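Local coordinates for protein ComZ (Thermus thermophilus, PDB 6QVI) that probably serves as a DNA receptor associated with the pilus tip during natural competence, joining a pilin-like domain to a beta-solenoid domain, at residues G217-G223 against Q244-N250; V91-T97 against L110-S116. All blocks are in the same frame, centred on the assembly; numbering follows the deposited sequence.

How the contacts relate
Contacts 1 and 2 illustrate how one chain uses strand pairing in two different ways. In contact 1, successive parallel strands are laid one upon another in the beta-solenoid part; contact 2 is a beta hairpin in the sheet that packs on the long helix 12-40, as in a pilin-like domain. They share no strand, and their centres lie about 51 Å apart. Contact 2 is the more buried, with one face against the helix, while contact 1 is only partly buried. The chemistry also differs: 91-97 and 110-116 are joined almost wholly through their backbones, whereas 217-223 and 244-250 supplement a short ladder with a salt bridge.

Contact 1 (G217-G223 against Q244-N250)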
ATOM      1  N   GLY A 217      -1.002  17.367 -12.516  1.00 62.24           N
ATOM      2  CA  GLY A 217      -0.982  17.235 -13.956  1.00 68.06           C
ATOM      3  C   GLY A 217      -2.246  16.736 -14.606  1.00 70.98           C
ATOM      4  O   GLY A 217      -3.182  16.406 -13.938  1.00 69.13           O
ATOM      5  N   LYS A 218      -2.253  16.736 -15.929  1.00 71.69           N
ATOM      6  CA  LYS A 218      -3.334  16.233 -16.762  1.00 66.24           C
ATOM      7  C   LYS A 218      -2.957  14.868 -17.349  1.00 57.31           C
ATOM      8  O   LYS A 218      -1.851  14.370 -17.144  1.00 57.10           O
ATOM      9  CB  LYS A 218      -3.669  17.241 -17.858  1.00 66.26           C
ATOM     10  CG  LYS A 218      -3.899  18.650 -17.349  1.00 69.13           C
ATOM     11  CD  LYS A 218      -3.707  19.649 -18.454  1.00 76.75           C
ATOM     12  CE  LYS A 218      -4.956  19.728 -19.264  1.00 91.94           C
ATOM     13  NZ  LYS A 218      -5.979  20.490 -18.479  1.00107.94           N
ATOM     14  N   ILE A 219      -3.914  14.235 -18.027  1.00 58.23           N
ATOM     15  CA  ILE A 219      -3.710  12.973 -18.726  1.00 58.25           C
ATOM     16  C   ILE A 219      -4.557  12.987 -19.980  1.00 60.82           C
ATOM     17  O   ILE A 219      -5.632  13.600 -20.025  1.00 61.95           O
ATOM     18  CB  ILE A 219      -4.066  11.722 -17.897  1.00 56.43           C
ATOM     19  CG1 ILE A 219      -5.577  11.611 -17.686  1.00 74.14           C
ATOM     20  CG2 ILE A 219      -3.332  11.698 -16.568  1.00 54.09           C
ATOM     21  CD1 ILE A 219      -6.040  10.204 -17.496  1.00 76.98           C
ATOM     22  N   SER A 220      -4.051  12.323 -21.017  1.00 72.69           N
ATOM     23  CA  SER A 220      -4.750  12.183 -22.288  1.00 78.03           C
ATOM     24  C   SER A 220      -4.961  10.702 -22.546  1.00 79.97           C
ATOM     25  O   SER A 220      -4.103   9.879 -22.223  1.00 82.55           O
ATOM     26  CB  SER A 220      -3.970  12.826 -23.449  1.00 82.86           C
ATOM     27  OG  SER A 220      -4.804  13.081 -24.572  1.00 89.04           O
ATOM     28  N   VAL A 221      -6.105  10.354 -23.115  1.00 84.61           N
ATOM     29  CA  VAL A 221      -6.433   8.960 -23.355  1.00 87.09           C
ATOM     30  C   VAL A 221      -6.970   8.836 -24.780  1.00 95.31           C
ATOM     31  O   VAL A 221      -8.038   9.380 -25.104  1.00 93.83           O
ATOM     32  CB  VAL A 221      -7.432   8.430 -22.320  1.00 86.06           C
ATOM     33  CG1 VAL A 221      -8.133   7.196 -22.842  1.00100.43           C
ATOM     34  CG2 VAL A 221      -6.713   8.125 -21.030  1.00 69.76           C
ATOM     35  N   GLY A 222      -6.217   8.131 -25.634  1.00100.70           N
ATOM     36  CA  GLY A 222      -6.579   7.927 -27.020  1.00 99.25           C
ATOM     37  C   GLY A 222      -7.135   6.533 -27.272  1.00 95.38           C
ATOM     38  O   GLY A 222      -7.343   5.735 -26.354  1.00 91.89           O
ATOM     39  N   GLY A 223      -7.360   6.241 -28.554  1.00 96.63           N
ATOM     40  CA  GLY A 223      -8.067   5.026 -28.914  1.00 91.07           C
ATOM     41  C   GLY A 223      -7.311   3.771 -28.525  1.00 96.78           C
ATOM     42  O   GLY A 223      -6.075   3.714 -28.574  1.00100.79           O
ATOM     43  N   GLN A 244     -11.546  18.478 -15.541  1.00 77.71           N
ATOM     44  CA  GLN A 244     -11.009  19.198 -16.693  1.00 74.43           C
ATOM     45  C   GLN A 244      -9.716  18.534 -17.182  1.00 75.65           C
ATOM     46  O   GLN A 244      -9.446  18.493 -18.397  1.00 71.47           O
ATOM     47  CB  GLN A 244     -10.697  20.635 -16.337  1.00 76.46           C
ATOM     48  CG  GLN A 244     -11.729  21.341 -15.526  1.00 85.87           C
ATOM     49  CD  GLN A 244     -11.481  21.129 -14.065  1.00 95.30           C
ATOM     50  OE1 GLN A 244     -12.337  20.650 -13.317  1.00110.52           O
ATOM     51  NE2 GLN A 244     -10.280  21.480 -13.642  1.00100.20           N
ATOM     52  N   ASP A 245      -8.881  18.042 -16.261  1.00 63.44           N
ATOM     53  CA  ASP A 245      -7.559  17.536 -16.602  1.00 75.00           C
ATOM     54  C   ASP A 245      -7.569  16.064 -16.986  1.00 72.47           C
ATOM     55  O   ASP A 245      -6.512  15.426 -17.017  1.00 71.56           O
ATOM     56  CB  ASP A 245      -6.587  17.771 -15.435  1.00 77.62           C
ATOM     57  CG  ASP A 245      -6.417  19.260 -15.100  1.00 79.36           C
ATOM     58  OD1 ASP A 245      -6.016  19.575 -13.954  1.00 76.56           O
ATOM     59  OD2 ASP A 245      -6.698  20.107 -15.976  1.00 80.55           O
ATOM     60  N   ILE A 246      -8.745  15.524 -17.290  1.00 69.80           N
ATOM     61  CA  ILE A 246      -8.892  14.203 -17.877  1.00 72.36           C
ATOM     62  C   ILE A 246      -9.297  14.435 -19.329  1.00 78.80           C
ATOM     63  O   ILE A 246     -10.470  14.634 -19.625  1.00 72.10           O
ATOM     64  CB  ILE A 246      -9.886  13.355 -17.070  1.00 70.16           C
ATOM     65  CG1 ILE A 246      -9.419  13.302 -15.612  1.00 70.70           C
ATOM     66  CG2 ILE A 246     -10.006  11.965 -17.620  1.00 65.07           C
ATOM     67  CD1 ILE A 246     -10.338  12.548 -14.701  1.00 68.36           C
ATOM     68  N   THR A 247      -8.308  14.533 -20.216  1.00 92.64           N
ATOM     69  CA  THR A 247      -8.430  14.783 -21.646  1.00 94.76           C
ATOM     70  C   THR A 247      -8.422  13.480 -22.454  1.00 93.49           C
ATOM     71  O   THR A 247      -7.879  12.453 -22.025  1.00 93.38           O
ATOM     72  CB  THR A 247      -7.240  15.680 -22.080  1.00105.17           C
ATOM     73  OG1 THR A 247      -7.328  16.981 -21.481  1.00108.67           O
ATOM     74  CG2 THR A 247      -7.046  15.799 -23.589  1.00113.13           C
ATOM     75  N   GLY A 248      -8.971  13.551 -23.660  1.00 90.42           N
ATOM     76  CA  GLY A 248      -8.810  12.500 -24.650  1.00 88.44           C
ATOM     77  C   GLY A 248     -10.066  12.132 -25.416  1.00 87.26           C
ATOM     78  O   GLY A 248     -11.188  12.417 -25.005  1.00 88.69           O
ATOM     79  N   GLU A 249      -9.860  11.454 -26.551  1.00 91.45           N
ATOM     80  CA  GLU A 249     -10.955  10.922 -27.354  1.00 85.78           C
ATOM     81  C   GLU A 249     -11.824   9.932 -26.604  1.00 87.38           C
ATOM     82  O   GLU A 249     -12.964   9.701 -27.008  1.00101.27           O
ATOM     83  CB  GLU A 249     -10.403  10.235 -28.603  1.00 94.99           C
ATOM     84  CG  GLU A 249      -9.790  11.179 -29.627  1.00114.18           C
ATOM     85  CD  GLU A 249      -9.269  10.456 -30.880  1.00125.46           C
ATOM     86  OE1 GLU A 249      -8.801  11.157 -31.804  1.00130.33           O
ATOM     87  OE2 GLU A 249      -9.301   9.200 -30.933  1.00127.10           O
ATOM     88  N   ASN A 250     -11.306   9.307 -25.553  1.00 87.68           N
ATOM     89  CA  ASN A 250     -11.938   8.129 -24.989  1.00 98.16           C
ATOM     90  C   ASN A 250     -12.566   8.360 -23.615  1.00100.19           C
ATOM     91  O   ASN A 250     -12.977   7.387 -22.969  1.00 99.48           O
ATOM     92  CB  ASN A 250     -10.903   7.010 -24.871  1.00100.35           C
ATOM     93  CG  ASN A 250     -10.343   6.550 -26.212  1.00107.64           C
ATOM     94  OD1 ASN A 250     -10.465   7.229 -27.242  1.00110.24           O
ATOM     95  ND2 ASN A 250      -9.711   5.388 -26.197  1.00111.87           N
TER
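I219 and S220 pair with I246 and T247 in a short parallel ladder between neighbouring strands of the beta-solenoid part. D245 O accepts I219 N at 3.0 Å, and I219 O in turn accepts T247 N at 2.8 Å. The link from V221 N to T247 O is weak, but N250 N reaches V221 O at 3.3 Å and extends the pairing to N250, beyond the two bridges. Where the chain of 244-250 enters the ladder, a salt bridge joins K218 NZ to D245 OD2 at 2.6 Å. The lysine's CG lies over D245 CB and CG, and bends at chi3 (82°) and chi4 (75°) fold its amine back to the anti side of OD2, somewhat out of the carboxylate plane. D245 OD1 accepts a hydrogen bond from the backbone N of R241, a second tie consistent with a fixed carboxylate. Farther on, V221 crosses N250 at about a right angle. S220 and T247 share the partly exposed face, OG to CG2. On the other, I219 is buried against strands 212-214 and 237-239, and I246 against 237-239; strand 172-176 flanks 218-221 on the edge away from 246-247, completing a three-stranded parallel sheet.

Contact 2 (V91-T97 against L110-S116); sequences VGRYTAT and LVSEGTS
R93 and T115, T95 and E113, and T97 and V111 are the hydrogen-bonded pairs of an antiparallel beta hairpin, whose strand axes approach to 4.4 Å at an angle of 164°. Each pair is joined by two backbone bonds. T97 N meets V111 O at 2.7 Å, close to linear at 167°, and V111 N meets T97 O at 2.8 Å. At the other end of the ladder R93 N lies 3.1 Å from T115 O.

The tightly packed side carries Y94, A96 and S112 and faces helix 12-40, with the L110 side chain also against the helix. Y94 lies opposite G114, and its CB is 3.9 Å from G114 CA; chi1 of 66° places the ring above its own backbone, from where it reaches K27 and strand 78-84 instead of the partner strand. A96 rests on Y28 of the helix and L110 on L25. The buried hydroxyl of S112 is satisfied by the carbonyl of A21. At the far end S116, also against the helix at Q16, makes a weak bond from OG to V91 O.

On the other face the stretch with R93, T95, E113 and T115 is looser. R93 and T115 lie side by side, with R93 CB 4.1 Å from T115 OG1, before the arginine's bent chain carries its guanidinium away into an exposed position. E113 extends from a partly exposed site, where its links to R122 and K120 are long and weak. The face closes again at T97 and V111, both buried, where V111 packs on R122 and Q124.

The backbone therefore does nearly all the joining across this hairpin. It also pairs 91-97 with strand 78-84, to which T95 OG1 adds a bond at N80 N, while S112 makes a polar tie to the helix at A21.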
ATOM      1  N   VAL A  91     -35.089   0.272  31.952  1.00 99.25           N
ATOM      2  CA  VAL A  91     -35.034   1.533  32.598  1.00 95.48           C
ATOM      3  C   VAL A  91     -35.401   2.593  31.601  1.00101.81           C
ATOM      4  O   VAL A  91     -35.828   3.652  31.985  1.00110.35           O
ATOM      5  CB  VAL A  91     -33.654   1.818  33.090  1.00 90.09           C
ATOM      6  CG1 VAL A  91     -33.523   3.295  33.347  1.00 91.32           C
ATOM      7  CG2 VAL A  91     -33.413   1.037  34.346  1.00 88.23           C
ATOM      8  N   GLY A  92     -35.242   2.321  30.316  1.00100.63           N
ATOM      9  CA  GLY A  92     -35.595   3.294  29.313  1.00 88.70           C
ATOM     10  C   GLY A  92     -35.267   2.828  27.929  1.00 77.89           C
ATOM     11  O   GLY A  92     -34.716   1.786  27.755  1.00 77.57           O
ATOM     12  N   ARG A  93     -35.648   3.601  26.944  1.00 66.11           N
ATOM     13  CA  ARG A  93     -35.340   3.276  25.588  1.00 77.22           C
ATOM     14  C   ARG A  93     -34.534   4.401  24.987  1.00 71.20           C
ATOM     15  O   ARG A  93     -34.493   5.479  25.514  1.00 80.64           O
ATOM     16  CB  ARG A  93     -36.609   3.105  24.770  1.00 95.08           C
ATOM     17  CG  ARG A  93     -37.825   2.633  25.534  1.00113.93           C
ATOM     18  CD  ARG A  93     -38.151   1.168  25.268  1.00133.34           C
ATOM     19  NE  ARG A  93     -38.888   0.940  24.020  1.00140.56           N
ATOM     20  CZ  ARG A  93     -39.218  -0.264  23.555  1.00142.02           C
ATOM     21  NH1 ARG A  93     -38.877  -1.350  24.235  1.00142.04           N
ATOM     22  NH2 ARG A  93     -39.874  -0.389  22.410  1.00140.27           N
ATOM     23  N   TYR A  94     -33.869   4.144  23.881  1.00 63.81           N
ATOM     24  CA  TYR A  94     -33.130   5.192  23.229  1.00 62.71           C
ATOM     25  C   TYR A  94     -33.023   4.944  21.791  1.00 59.88           C
ATOM     26  O   TYR A  94     -33.207   3.863  21.342  1.00 51.84           O
ATOM     27  CB  TYR A  94     -31.760   5.417  23.818  1.00 48.28           C
ATOM     28  CG  TYR A  94     -30.818   4.305  23.635  1.00 52.78           C
ATOM     29  CD1 TYR A  94     -30.358   3.962  22.405  1.00 61.52           C
ATOM     30  CD2 TYR A  94     -30.371   3.608  24.701  1.00 57.00           C
ATOM     31  CE1 TYR A  94     -29.473   2.941  22.248  1.00 53.76           C
ATOM     32  CE2 TYR A  94     -29.499   2.585  24.548  1.00 68.36           C
ATOM     33  CZ  TYR A  94     -29.059   2.268  23.317  1.00 60.53           C
ATOM     34  OH  TYR A  94     -28.199   1.244  23.200  1.00 65.86           O
ATOM     35  N   THR A  95     -32.761   5.985  21.055  1.00 47.24           N
ATOM     36  CA  THR A  95     -32.623   5.822  19.657  1.00 59.61           C
ATOM     37  C   THR A  95     -31.386   6.467  19.121  1.00 57.75           C
ATOM     38  O   THR A  95     -31.276   7.653  19.163  1.00 53.39           O
ATOM     39  CB  THR A  95     -33.811   6.336  18.924  1.00 63.37           C
ATOM     40  OG1 THR A  95     -34.858   5.400  19.092  1.00 63.04           O
ATOM     41  CG2 THR A  95     -33.490   6.422  17.501  1.00 76.42           C
ATOM     42  N   ALA A  96     -30.472   5.686  18.566  1.00 68.04           N
ATOM     43  CA  ALA A  96     -29.204   6.249  18.115  1.00 61.01           C
ATOM     44  C   ALA A  96     -29.258   6.377  16.605  1.00 53.37           C
ATOM     45  O   ALA A  96     -29.584   5.405  15.908  1.00 62.43           O
ATOM     46  CB  ALA A  96     -28.017   5.390  18.542  1.00 60.46           C
ATOM     47  N   THR A  97     -28.940   7.569  16.114  1.00 43.17           N
ATOM     48  CA  THR A  97     -28.925   7.876  14.693  1.00 49.80           C
ATOM     49  C   THR A  97     -27.588   8.505  14.365  1.00 55.93           C
ATOM     50  O   THR A  97     -27.063   9.306  15.146  1.00 57.46           O
ATOM     51  CB  THR A  97     -30.040   8.852  14.283  1.00 57.82           C
ATOM     52  OG1 THR A  97     -31.310   8.345  14.706  1.00 76.54           O
ATOM     53  CG2 THR A  97     -30.073   8.994  12.794  1.00 58.69           C
ATOM     54  N   LEU A 110     -23.166  11.836  15.847  1.00 40.41           N
ATOM     55  CA  LEU A 110     -23.857  10.716  16.493  1.00 53.77           C
ATOM     56  C   LEU A 110     -24.899  11.279  17.472  1.00 54.94           C
ATOM     57  O   LEU A 110     -24.565  12.126  18.308  1.00 57.05           O
ATOM     58  CB  LEU A 110     -22.862   9.832  17.234  1.00 38.06           C
ATOM     59  CG  LEU A 110     -23.359   8.524  17.833  1.00 50.70           C
ATOM     60  CD1 LEU A 110     -24.194   7.614  16.880  1.00 50.43           C
ATOM     61  CD2 LEU A 110     -22.228   7.785  18.504  1.00 51.45           C
ATOM     62  N   VAL A 111     -26.164  10.875  17.322  1.00 54.13           N
ATOM     63  CA  VAL A 111     -27.261  11.400  18.148  1.00 55.86           C
ATOM     64  C   VAL A 111     -28.022  10.249  18.798  1.00 51.97           C
ATOM     65  O   VAL A 111     -28.471   9.323  18.109  1.00 51.26           O
ATOM     66  CB  VAL A 111     -28.225  12.285  17.325  1.00 52.51           C
ATOM     67  CG1 VAL A 111     -29.547  12.420  17.993  1.00 55.75           C
ATOM     68  CG2 VAL A 111     -27.675  13.641  17.162  1.00 56.36           C
ATOM     69  N   SER A 112     -28.209  10.350  20.093  1.00 48.53           N
ATOM     70  CA  SER A 112     -28.929   9.372  20.847  1.00 60.30           C
ATOM     71  C   SER A 112     -30.037  10.014  21.656  1.00 61.06           C
ATOM     72  O   SER A 112     -29.776  10.633  22.632  1.00 55.94           O
ATOM     73  CB  SER A 112     -27.945   8.671  21.756  1.00 67.71           C
ATOM     74  OG  SER A 112     -28.469   8.400  23.019  1.00 73.45           O
ATOM     75  N   GLU A 113     -31.278   9.855  21.233  1.00 67.46           N
ATOM     76  CA  GLU A 113     -32.437  10.378  21.931  1.00 58.34           C
ATOM     77  C   GLU A 113     -32.873   9.380  22.957  1.00 57.00           C
ATOM     78  O   GLU A 113     -33.276   8.335  22.606  1.00 52.39           O
ATOM     79  CB  GLU A 113     -33.591  10.521  20.968  1.00 66.20           C
ATOM     80  CG  GLU A 113     -33.458  11.636  19.959  1.00 85.24           C
ATOM     81  CD  GLU A 113     -34.550  11.624  18.912  1.00103.06           C
ATOM     82  OE1 GLU A 113     -34.249  11.763  17.716  1.00106.55           O
ATOM     83  OE2 GLU A 113     -35.722  11.482  19.275  1.00112.06           O
ATOM     84  N   GLY A 114     -32.835   9.706  24.229  1.00 56.83           N
ATOM     85  CA  GLY A 114     -33.243   8.757  25.242  1.00 65.71           C
ATOM     86  C   GLY A 114     -34.490   9.122  26.012  1.00 62.72           C
ATOM     87  O   GLY A 114     -34.859  10.258  26.075  1.00 52.47           O
ATOM     88  N   THR A 115     -35.183   8.130  26.541  1.00 67.12           N
ATOM     89  CA  THR A 115     -36.380   8.374  27.320  1.00 67.74           C
ATOM     90  C   THR A 115     -36.395   7.478  28.494  1.00 63.63           C
ATOM     91  O   THR A 115     -36.002   6.370  28.380  1.00 58.09           O
ATOM     92  CB  THR A 115     -37.677   8.058  26.600  1.00 66.73           C
ATOM     93  OG1 THR A 115     -37.750   6.664  26.395  1.00 71.89           O
ATOM     94  CG2 THR A 115     -37.779   8.738  25.292  1.00 70.84           C
ATOM     95  N   SER A 116     -36.903   7.948  29.611  1.00 77.81           N
ATOM     96  CA  SER A 116     -36.965   7.124  30.794  1.00 82.26           C
ATOM     97  C   SER A 116     -38.005   7.619  31.757  1.00 87.41           C
ATOM     98  O   SER A 116     -37.768   8.586  32.444  1.00 87.96           O
ATOM     99  CB  SER A 116     -35.619   7.092  31.488  1.00 81.03           C
ATOM    100  OG  SER A 116     -35.751   6.851  32.865  1.00 82.10           O
TER